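Local coordinates for uncharacterized HTH-type transcriptional regulator yydK (Bacillus subtilis subsp. subtilis, PDB 3BWG), which probably binds DNA as a transcription factor of the GntR family, pairing a winged helix-turn-helix domain with a UTRA domain, at residues B[27-32]-B[65-70]; B[97-102]-B[155-160]; B[103-108]-B[121-126]; B[193-198]-B[222-227]. One frame throughout, in Å; residues are numbered along the deposited sequence.

Contact 1. Residues B[27-32]-B[65-70]; sequences DKLPVL and SGIFVR
Lys28 slants across the Phe68 ring where the loop ahead of helix 32-39 meets strand 66-69, the second strand of the wing in a GntR-type winged helix-turn-helix domain. From its base outward the lysine changes company. Its CB and CG rest on one corner of the ring, CG lying 3.6 Å from Phe68 CE1. With CG anti to the backbone N (chi1 -155°) the chain runs back along the strand, so that CE reaches 3.2 Å from Ser65 O and NZ ends near Ser65 O and Gly66 CA, 2.7 Å from a water. The ammonium is too far from the ring centre for more than a weak cation-pi attraction. A single beta bridge pairs the backbones of Lys28 and Phe68: Val69 N donates to Asp27 O over 2.9 Å, in the carbonyl plane, and Leu29 N donates to Ile67 O over 2.7 Å, standing 24° out of the Ile67 carbonyl plane. The same water extends the bridge, accepting from Ile67 N and donating to Leu29 O. Leu29 points toward the strand, its CD1 wedged 3.8 Å from Ile67 CG2 and equally far from Val69 CG2, while Ile18 of helix 6-20 and Ile59 of strand 59-62 also touch this leucine. Ile67 CD1 reaches on to Pro30 O, at 3.4 Å. The chemistry is divided: backbone bonds fix the loop against the wing strand, buried aliphatic groups tie both to the helices, and the exposed lysine adds mainly contacts of its methylene groups, consistent with a loop held in place just before the predicted DNA-binding motif begins.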
# COMPACT_ATOMS: atom_id res chain seq x y z
N ASP B 27 -7.50 15.90 -12.70
CA ASP B 27 -7.37 16.70 -13.90
C ASP B 27 -7.48 15.82 -15.17
O ASP B 27 -6.98 14.70 -15.22
CB ASP B 27 -6.04 17.45 -13.91
CG ASP B 27 -6.02 18.62 -12.91
OD1 ASP B 27 -7.09 19.07 -12.46
OD2 ASP B 27 -4.93 19.08 -12.57
N LYS B 28 -8.17 16.36 -16.17
CA LYS B 28 -8.45 15.63 -17.38
C LYS B 28 -7.24 15.77 -18.29
O LYS B 28 -6.70 16.88 -18.45
CB LYS B 28 -9.69 16.24 -18.05
CG LYS B 28 -10.47 15.30 -18.95
CD LYS B 28 -11.68 16.01 -19.55
CE LYS B 28 -12.35 15.14 -20.60
NZ LYS B 28 -11.35 14.30 -21.29
N LEU B 29 -6.80 14.67 -18.88
CA LEU B 29 -5.76 14.72 -19.92
C LEU B 29 -6.36 14.96 -21.32
O LEU B 29 -7.59 14.83 -21.52
CB LEU B 29 -4.91 13.45 -19.88
CG LEU B 29 -4.07 13.48 -18.59
CD1 LEU B 29 -4.17 12.20 -17.73
CD2 LEU B 29 -2.63 13.84 -18.90
N PRO B 30 -5.51 15.34 -22.30
CA PRO B 30 -5.98 15.41 -23.68
C PRO B 30 -6.72 14.13 -24.10
O PRO B 30 -6.36 13.03 -23.67
CB PRO B 30 -4.68 15.56 -24.47
CG PRO B 30 -3.80 16.34 -23.55
CD PRO B 30 -4.11 15.78 -22.17
N VAL B 31 -7.75 14.31 -24.92
CA VAL B 31 -8.56 13.22 -25.43
C VAL B 31 -7.78 12.36 -26.45
O VAL B 31 -6.81 12.83 -27.02
CB VAL B 31 -9.92 13.77 -25.96
CG1 VAL B 31 -9.81 14.36 -27.39
CG2 VAL B 31 -11.00 12.73 -25.88
N LEU B 32 -8.17 11.10 -26.66
CA LEU B 32 -7.44 10.19 -27.56
C LEU B 32 -6.92 10.85 -28.85
O LEU B 32 -5.73 10.76 -29.17
CB LEU B 32 -8.32 8.98 -27.93
CG LEU B 32 -7.74 7.56 -27.77
CD1 LEU B 32 -8.82 6.49 -28.04
CD2 LEU B 32 -6.52 7.28 -28.61
N SER B 65 -16.48 9.74 -20.17
CA SER B 65 -16.04 11.09 -19.88
C SER B 65 -14.53 11.41 -19.95
O SER B 65 -14.17 12.57 -20.14
CB SER B 65 -16.65 11.57 -18.55
OG SER B 65 -16.05 10.90 -17.47
N GLY B 66 -13.64 10.42 -19.78
CA GLY B 66 -12.25 10.66 -20.09
C GLY B 66 -11.09 9.97 -19.40
O GLY B 66 -11.25 8.95 -18.76
N ILE B 67 -9.90 10.54 -19.61
CA ILE B 67 -8.63 10.10 -19.04
C ILE B 67 -8.21 11.16 -18.05
O ILE B 67 -8.16 12.33 -18.42
CB ILE B 67 -7.49 10.08 -20.09
CG1 ILE B 67 -7.89 9.36 -21.38
CG2 ILE B 67 -6.22 9.50 -19.47
CD1 ILE B 67 -7.20 9.95 -22.65
N PHE B 68 -7.91 10.74 -16.81
CA PHE B 68 -7.62 11.65 -15.69
C PHE B 68 -6.32 11.29 -14.95
O PHE B 68 -5.91 10.14 -14.93
CB PHE B 68 -8.81 11.61 -14.69
CG PHE B 68 -10.12 12.03 -15.31
CD1 PHE B 68 -10.51 13.36 -15.30
CD2 PHE B 68 -10.96 11.08 -15.90
CE1 PHE B 68 -11.71 13.75 -15.89
CE2 PHE B 68 -12.15 11.46 -16.49
CZ PHE B 68 -12.53 12.79 -16.49
N VAL B 69 -5.71 12.28 -14.31
CA VAL B 69 -4.50 12.08 -13.53
C VAL B 69 -4.91 11.33 -12.24
O VAL B 69 -5.90 11.68 -11.61
CB VAL B 69 -3.78 13.45 -13.22
CG1 VAL B 69 -2.54 13.27 -12.33
CG2 VAL B 69 -3.34 14.16 -14.54
N ARG B 70 -4.14 10.30 -11.90
CA ARG B 70 -4.39 9.41 -10.79
C ARG B 70 -3.44 9.71 -9.63
O ARG B 70 -3.82 9.58 -8.46
CB ARG B 70 -4.23 7.94 -11.27
CG ARG B 70 -4.22 6.82 -10.17
CD ARG B 70 -5.45 6.81 -9.28
NE ARG B 70 -5.31 5.93 -8.09
CZ ARG B 70 -4.94 6.32 -6.86
NH1 ARG B 70 -4.64 7.57 -6.60
NH2 ARG B 70 -4.89 5.43 -5.85
O HOH W 1 -9.50 12.33 -21.66

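Contact 2. Residues B[97-102]-B[155-160]; sequences SKVIEL and EIVSHS
Val99 and Val157 meet methyl to methyl, the strand valine crossing the helix valine at about a right angle. The touching branches are Val99 CG2 and Val157 CG1, 3.5 Å apart, tighter than the usual separation of two carbons. Their torsions explain the choice of methyls. In Val99 CG1 stands anti to the backbone N (chi1 180°), which sets CG2 beside that nitrogen and facing the end of helix 154-157, where it also lies 4.0 Å from Ser158 N. Val157 has CG1 roughly anti to its own N, directed at Val99, and its second methyl, CG2, is left for Leu102, whose CD1 approaches obliquely to 4.1 Å. One helix residue therefore serves two strand residues, a methyl for each. Farther along, Ser97 brings its CB to 3.6 Å from Ser158 O, but its hydroxyl is turned to another partner, Arg130 NE. Ser158 likewise offers CB to the strand, near Ser97 O, while its OG bonds back to Asn154 O. The polar link between the segments is a water, which accepts from Ser97 N at 2.9 Å and donates to Ser158 O at 2.7 Å. His159 closes the helix end on itself, ND1 donating to Glu155 O. The contact lays the short helix 154-157 against strand 95-105, an outermost strand of the six-stranded antiparallel sheet within this chain. Strand 123-132, its neighbour in that sheet, supplies Arg128, which reaches across to the carbonyls of Val157 and His159, and Leu152 in the loop before the helix covers Leu102.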
# COMPACT_ATOMS: atom_id res chain seq x y z
N SER B 97 23.80 5.96 2.52
CA SER B 97 23.91 4.87 3.48
C SER B 97 25.30 4.79 4.08
O SER B 97 26.31 4.94 3.38
CB SER B 97 23.56 3.51 2.84
OG SER B 97 22.22 3.43 2.45
N LYS B 98 25.32 4.55 5.38
CA LYS B 98 26.49 4.16 6.13
C LYS B 98 26.35 2.65 6.44
O LYS B 98 25.41 2.24 7.10
CB LYS B 98 26.51 4.97 7.43
CG LYS B 98 27.71 4.82 8.32
CD LYS B 98 27.59 5.84 9.46
CE LYS B 98 28.27 5.40 10.76
NZ LYS B 98 29.73 5.74 10.82
N VAL B 99 27.27 1.83 5.94
CA VAL B 99 27.23 0.40 6.19
C VAL B 99 27.87 0.16 7.54
O VAL B 99 29.02 0.50 7.73
CB VAL B 99 27.96 -0.43 5.10
CG1 VAL B 99 27.89 -1.92 5.40
CG2 VAL B 99 27.37 -0.16 3.74
N ILE B 100 27.13 -0.43 8.45
CA ILE B 100 27.64 -0.76 9.75
C ILE B 100 28.25 -2.15 9.71
O ILE B 100 29.33 -2.36 10.25
CB ILE B 100 26.57 -0.64 10.84
CG1 ILE B 100 25.97 0.76 10.83
CG2 ILE B 100 27.18 -0.93 12.24
CD1 ILE B 100 24.63 0.83 11.45
N GLU B 101 27.54 -3.11 9.09
CA GLU B 101 28.03 -4.47 8.93
C GLU B 101 27.62 -5.04 7.56
O GLU B 101 26.57 -4.72 7.02
CB GLU B 101 27.44 -5.39 10.01
CG GLU B 101 28.08 -5.33 11.40
CD GLU B 101 27.42 -6.35 12.36
OE1 GLU B 101 27.80 -7.55 12.33
OE2 GLU B 101 26.52 -5.96 13.13
N LEU B 102 28.46 -5.90 7.00
CA LEU B 102 28.11 -6.69 5.86
C LEU B 102 28.97 -7.90 5.97
O LEU B 102 30.19 -7.75 6.05
CB LEU B 102 28.40 -5.96 4.54
CG LEU B 102 28.42 -6.74 3.21
CD1 LEU B 102 27.06 -7.32 2.79
CD2 LEU B 102 29.00 -5.87 2.11
N GLU B 155 30.17 -1.35 -1.81
CA GLU B 155 29.64 -0.38 -2.78
C GLU B 155 28.14 -0.59 -3.10
O GLU B 155 27.35 0.36 -3.09
CB GLU B 155 30.49 -0.35 -4.05
CG GLU B 155 29.89 0.51 -5.15
CD GLU B 155 30.81 0.76 -6.32
OE1 GLU B 155 31.97 0.28 -6.33
OE2 GLU B 155 30.38 1.46 -7.24
N ILE B 156 27.76 -1.83 -3.40
CA ILE B 156 26.36 -2.14 -3.71
C ILE B 156 25.45 -1.74 -2.53
O ILE B 156 24.43 -1.08 -2.72
CB ILE B 156 26.20 -3.65 -4.04
CG1 ILE B 156 26.91 -3.99 -5.36
CG2 ILE B 156 24.75 -4.04 -4.08
CD1 ILE B 156 27.30 -5.48 -5.50
N VAL B 157 25.83 -2.16 -1.33
CA VAL B 157 25.07 -2.00 -0.09
C VAL B 157 25.05 -0.54 0.46
O VAL B 157 24.19 -0.18 1.25
CB VAL B 157 25.62 -3.00 0.93
CG1 VAL B 157 25.34 -2.57 2.27
CG2 VAL B 157 25.07 -4.45 0.65
N SER B 158 25.96 0.31 0.02
CA SER B 158 25.79 1.74 0.29
C SER B 158 24.95 2.46 -0.77
O SER B 158 24.65 3.63 -0.61
CB SER B 158 27.09 2.47 0.54
OG SER B 158 28.10 1.97 -0.24
N HIS B 159 24.55 1.75 -1.82
CA HIS B 159 23.64 2.33 -2.80
C HIS B 159 22.29 1.59 -2.87
O HIS B 159 21.71 1.28 -1.83
CB HIS B 159 24.35 2.48 -4.14
CG HIS B 159 25.54 3.38 -4.05
ND1 HIS B 159 26.83 2.91 -3.97
CD2 HIS B 159 25.62 4.74 -3.96
CE1 HIS B 159 27.66 3.94 -3.87
NE2 HIS B 159 26.95 5.05 -3.86
N SER B 160 21.81 1.30 -4.07
CA SER B 160 20.58 0.52 -4.26
C SER B 160 20.88 -0.96 -4.48
O SER B 160 21.35 -1.38 -5.55
CB SER B 160 19.74 1.07 -5.41
OG SER B 160 18.49 0.42 -5.42
O HOH W 2 25.44 6.11 0.10

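Contact 3. Residues B[103-108]-B[121-126]; sequences DVRKPT and EDIYYV
Arg105 lays its guanidinium flat over one face of Tyr125, the two planes 17° apart and their centres separated by 3.7 Å. The stack is offset: Arg105 CZ sits 3.2 Å from Tyr125 CD2, toward the rim, in a cation-pi arrangement. A bend at chi3 (-83°) folds the arginine over the ring, and Asp103 fixes its rotation by a side-on grip: NE donates to OD1, NH2 to OD2. Glu101 holds NH2 as well. With an alanine here, Tyr125 is likely to lose its stacked cation, and the carboxylates of Asp103 and Glu101 the arginine they share. On the face of the sheet that carries Val104 and Tyr124, Val104 CG2 comes obliquely to within 3.6 Å of Tyr124 CE2; Val104 CG1 also touches Asp122 CB. Just beyond the strand, Lys106 turns back so that NZ forms a salt bridge with Asp122 OD1 at 2.7 Å, on the syn side yet 30° out of the carboxylate plane, and also bonds Asp120 O. Pro107 packs on Ile123, CB to CG1. In the backbone, Asp103 with Tyr125 and Arg105 with Ile123 are antiparallel hydrogen-bonded pairs, flanking the non-hydrogen-bonded pair of Val104 and Tyr124. The pairing joins the end of strand 95-105 to the start of 123-132, with helix 109-114 in the connection; strand 135-145 continues the sheet, its Tyr143 meeting the Tyr125 ring and its Glu141 bonding the phenol OH.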
# COMPACT_ATOMS: atom_id res chain seq x y z
N ASP B 103 28.37 -9.07 6.04
CA ASP B 103 29.13 -10.30 6.07
C ASP B 103 28.28 -11.48 5.62
O ASP B 103 27.11 -11.31 5.29
CB ASP B 103 29.74 -10.53 7.46
CG ASP B 103 28.71 -10.76 8.53
OD1 ASP B 103 27.55 -11.10 8.20
OD2 ASP B 103 29.05 -10.61 9.71
N VAL B 104 28.89 -12.66 5.57
CA VAL B 104 28.19 -13.89 5.35
C VAL B 104 28.09 -14.56 6.69
O VAL B 104 29.04 -14.55 7.47
CB VAL B 104 28.93 -14.81 4.37
CG1 VAL B 104 28.11 -16.11 4.17
CG2 VAL B 104 29.16 -14.08 3.07
N ARG B 105 26.92 -15.16 6.94
CA ARG B 105 26.42 -15.48 8.26
C ARG B 105 25.35 -16.55 8.07
O ARG B 105 24.69 -16.60 7.04
CB ARG B 105 25.74 -14.19 8.73
CG ARG B 105 25.36 -14.05 10.10
CD ARG B 105 24.82 -12.65 10.30
NE ARG B 105 25.89 -11.66 10.53
CZ ARG B 105 25.91 -10.78 11.54
NH1 ARG B 105 24.90 -10.74 12.43
NH2 ARG B 105 26.91 -9.91 11.64
N LYS B 106 25.15 -17.40 9.07
CA LYS B 106 23.93 -18.19 9.15
C LYS B 106 22.73 -17.27 9.55
O LYS B 106 22.92 -16.28 10.26
CB LYS B 106 24.08 -19.39 10.11
CG LYS B 106 25.24 -20.30 9.77
CD LYS B 106 25.13 -20.83 8.34
CE LYS B 106 26.25 -21.80 8.05
NZ LYS B 106 26.21 -22.19 6.61
N PRO B 107 21.51 -17.60 9.07
CA PRO B 107 20.37 -16.74 9.42
C PRO B 107 19.92 -16.98 10.87
O PRO B 107 20.04 -18.10 11.38
CB PRO B 107 19.25 -17.24 8.47
CG PRO B 107 19.62 -18.72 8.15
CD PRO B 107 21.15 -18.73 8.17
N THR B 108 19.36 -15.94 11.49
CA THR B 108 18.56 -16.16 12.67
C THR B 108 17.37 -17.10 12.33
O THR B 108 17.04 -17.31 11.16
CB THR B 108 18.02 -14.84 13.24
OG1 THR B 108 17.10 -14.24 12.32
CG2 THR B 108 19.15 -13.83 13.57
N GLU B 121 21.67 -22.61 5.69
CA GLU B 121 21.88 -21.93 4.42
C GLU B 121 22.49 -20.53 4.66
O GLU B 121 21.99 -19.77 5.50
CB GLU B 121 20.56 -21.83 3.63
CG GLU B 121 19.94 -23.17 3.17
CD GLU B 121 18.79 -22.98 2.16
OE1 GLU B 121 19.00 -22.36 1.07
OE2 GLU B 121 17.66 -23.44 2.45
N ASP B 122 23.58 -20.22 3.97
CA ASP B 122 24.23 -18.90 4.14
C ASP B 122 23.33 -17.73 3.71
O ASP B 122 22.60 -17.81 2.71
CB ASP B 122 25.50 -18.83 3.29
CG ASP B 122 26.62 -19.69 3.82
OD1 ASP B 122 26.55 -20.12 4.99
OD2 ASP B 122 27.60 -19.90 3.07
N ILE B 123 23.36 -16.65 4.48
CA ILE B 123 22.73 -15.42 4.03
C ILE B 123 23.81 -14.34 4.00
O ILE B 123 24.80 -14.50 4.73
CB ILE B 123 21.47 -15.01 4.88
CG1 ILE B 123 21.75 -14.92 6.39
CG2 ILE B 123 20.35 -16.04 4.67
CD1 ILE B 123 22.10 -13.53 6.94
N TYR B 124 23.64 -13.31 3.15
CA TYR B 124 24.32 -12.02 3.36
C TYR B 124 23.57 -11.21 4.39
O TYR B 124 22.35 -11.04 4.27
CB TYR B 124 24.36 -11.18 2.10
CG TYR B 124 25.52 -11.51 1.26
CD1 TYR B 124 25.37 -12.28 0.10
CD2 TYR B 124 26.79 -11.12 1.64
CE1 TYR B 124 26.46 -12.60 -0.68
CE2 TYR B 124 27.91 -11.46 0.89
CZ TYR B 124 27.75 -12.18 -0.27
OH TYR B 124 28.86 -12.50 -1.01
N TYR B 125 24.29 -10.66 5.37
CA TYR B 125 23.64 -9.85 6.39
C TYR B 125 24.06 -8.42 6.23
O TYR B 125 25.24 -8.14 6.15
CB TYR B 125 24.05 -10.35 7.78
CG TYR B 125 23.66 -9.43 8.92
CD1 TYR B 125 22.36 -9.43 9.41
CD2 TYR B 125 24.61 -8.60 9.54
CE1 TYR B 125 21.99 -8.61 10.43
CE2 TYR B 125 24.25 -7.77 10.61
CZ TYR B 125 22.92 -7.79 11.03
OH TYR B 125 22.48 -7.01 12.08
N VAL B 126 23.10 -7.51 6.21
CA VAL B 126 23.46 -6.10 6.17
C VAL B 126 22.83 -5.26 7.26
O VAL B 126 21.67 -5.46 7.63
CB VAL B 126 23.44 -5.46 4.71
CG1 VAL B 126 23.12 -6.47 3.63
CG2 VAL B 126 22.67 -4.14 4.61

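Contact 4. Residues B[193-198]-B[222-227]; sequences LGLEAG and SYNYEQ. With EDO (1,2-ethanediol), chain I; EDO (1,2-ethanediol), chain H.
A Schellman motif at the end of helix 187-193 faces an Asx turn where the chain leaves strand 215-224, and two leucines fill the junction. Gly194, with positive phi, closes the helix, and the chain after it directs Leu195 at the turn. Leu195 CD1 comes 3.5 Å from Asn224 OD1 and 4.1 Å from Tyr225 CD2, while Leu195 CD2 lies 3.5 Å from Glu226 OE1, the leucine and glutamate sliding past each other in opposite directions. Leu193 packs CD1 on the strand backbone, 3.8 Å from Asn224 N. The amide of Asn224 is placed by a torsion that sets CG opposite its own N (chi1 179°): OD1 accepts from Glu226 N at 2.8 Å, with that N standing 22° out of the plane of the side-chain carbonyl, and ND2 bonds Thr136 OG1, which also binds Leu193 O. A leucine in place of Asn224 has no amide to offer, so Glu226 N would probably lose its acceptor and Thr136 OG1 its tie to the turn. Two ethanediol molecules, probably from the crystallisation liquor, bind nearby: O2 of one donates to Tyr223 O, and O1 of the other shares a bond of 2.7 Å with Ser222 OG. Direct contact between the segments is mostly aliphatic carbon against backbone and polar oxygen; hydrogen bonds within the turn and through Thr136, which connects helix end and strand, help to shape it.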
# COMPACT_ATOMS: atom_id res chain seq x y z
N LEU B 193 19.63 6.67 15.04
CA LEU B 193 18.78 7.72 14.45
C LEU B 193 19.06 9.12 14.94
O LEU B 193 18.60 10.09 14.33
CB LEU B 193 17.28 7.37 14.53
CG LEU B 193 16.91 6.08 13.77
CD1 LEU B 193 15.41 5.77 13.92
CD2 LEU B 193 17.30 6.08 12.28
N GLY B 194 19.85 9.23 16.02
CA GLY B 194 20.07 10.53 16.67
C GLY B 194 18.84 11.11 17.36
O GLY B 194 18.68 12.32 17.43
N LEU B 195 17.96 10.24 17.84
CA LEU B 195 16.74 10.66 18.55
C LEU B 195 16.83 10.14 19.98
O LEU B 195 17.83 9.52 20.32
CB LEU B 195 15.48 10.13 17.87
CG LEU B 195 15.27 10.52 16.40
CD1 LEU B 195 14.17 9.68 15.77
CD2 LEU B 195 15.00 12.02 16.32
N GLU B 196 15.81 10.38 20.80
CA GLU B 196 15.79 9.87 22.18
C GLU B 196 15.06 8.52 22.25
O GLU B 196 14.10 8.31 21.53
CB GLU B 196 15.10 10.87 23.09
CG GLU B 196 15.57 12.30 22.88
CD GLU B 196 14.57 13.34 23.35
OE1 GLU B 196 14.49 14.40 22.68
OE2 GLU B 196 13.87 13.13 24.37
N ALA B 197 15.51 7.63 23.14
CA ALA B 197 14.82 6.35 23.37
C ALA B 197 13.41 6.61 23.90
O ALA B 197 13.17 7.58 24.62
CB ALA B 197 15.62 5.46 24.34
N GLY B 198 12.46 5.77 23.51
CA GLY B 198 11.09 5.95 23.96
C GLY B 198 10.25 6.76 23.01
O GLY B 198 9.03 6.69 23.04
N SER B 222 13.51 0.41 11.12
CA SER B 222 12.92 1.42 11.97
C SER B 222 13.20 2.78 11.35
O SER B 222 14.36 3.13 11.14
CB SER B 222 13.53 1.34 13.38
OG SER B 222 13.19 0.12 13.98
N TYR B 223 12.15 3.55 11.11
CA TYR B 223 12.29 4.88 10.56
C TYR B 223 12.32 6.01 11.61
O TYR B 223 11.71 5.90 12.69
CB TYR B 223 11.17 5.13 9.53
CG TYR B 223 11.25 4.22 8.31
CD1 TYR B 223 11.97 4.62 7.19
CD2 TYR B 223 10.60 2.97 8.27
CE1 TYR B 223 12.08 3.78 6.05
CE2 TYR B 223 10.68 2.12 7.13
CZ TYR B 223 11.41 2.56 6.01
OH TYR B 223 11.55 1.79 4.87
N ASN B 224 13.00 7.09 11.25
CA ASN B 224 12.94 8.34 12.00
C ASN B 224 11.58 9.04 11.79
O ASN B 224 11.31 9.55 10.69
CB ASN B 224 14.12 9.21 11.54
CG ASN B 224 14.19 10.55 12.20
OD1 ASN B 224 13.20 11.09 12.72
ND2 ASN B 224 15.39 11.13 12.18
N TYR B 225 10.73 9.06 12.83
CA TYR B 225 9.40 9.65 12.75
C TYR B 225 9.38 11.14 12.36
O TYR B 225 8.37 11.63 11.86
CB TYR B 225 8.61 9.42 14.07
CG TYR B 225 8.92 10.39 15.18
CD1 TYR B 225 8.06 11.43 15.47
CD2 TYR B 225 10.09 10.26 15.93
CE1 TYR B 225 8.34 12.35 16.50
CE2 TYR B 225 10.41 11.17 16.97
CZ TYR B 225 9.51 12.20 17.24
OH TYR B 225 9.78 13.07 18.25
N GLU B 226 10.50 11.83 12.55
CA GLU B 226 10.57 13.25 12.19
C GLU B 226 11.00 13.50 10.75
O GLU B 226 11.00 14.64 10.33
CB GLU B 226 11.57 14.03 13.08
CG GLU B 226 11.55 13.75 14.52
CD GLU B 226 12.33 14.84 15.29
OE1 GLU B 226 13.56 15.01 15.06
OE2 GLU B 226 11.67 15.53 16.10
N GLN B 227 11.43 12.46 10.04
CA GLN B 227 12.06 12.67 8.72
C GLN B 227 11.40 11.78 7.63
O GLN B 227 11.91 11.65 6.51
CB GLN B 227 13.57 12.39 8.75
CG GLN B 227 14.40 13.20 9.76
CD GLN B 227 14.51 14.65 9.36
OE1 GLN B 227 14.38 14.98 8.20
NE2 GLN B 227 14.73 15.54 10.34
C1 EDO I . 7.89 7.45 11.01
O1 EDO I . 7.83 7.48 9.61
C2 EDO I . 8.94 6.42 11.32
O2 EDO I . 8.94 6.36 12.72
C1 EDO H . 15.41 -2.41 12.52
O1 EDO H . 15.05 -1.77 13.74
C2 EDO H . 16.68 -3.18 12.77
O2 EDO H . 16.34 -4.33 13.55

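In the fold
The four contacts differ in chemistry as they do in place. Contact 1 belongs to the winged-helix domain, with its centre about 41 Å or more from the other three centres, and, partly buried overall, joins backbone bonds to a buried aliphatic cluster. The others reach the same six-stranded sheet of the UTRA domain. Contacts 2 and 3 share strand 95-105 and touch, Val157 CG1 packing 3.9 Å from Val126 CG2; yet contact 2 is a surface packing of methyls with a water bridge, whereas contact 3, partly buried, pairs strands and adds salt bridges and a cation-pi stack. Contact 4, partly buried, joins a helix end to strand 215-224 without direct hydrogen bonding between its segments.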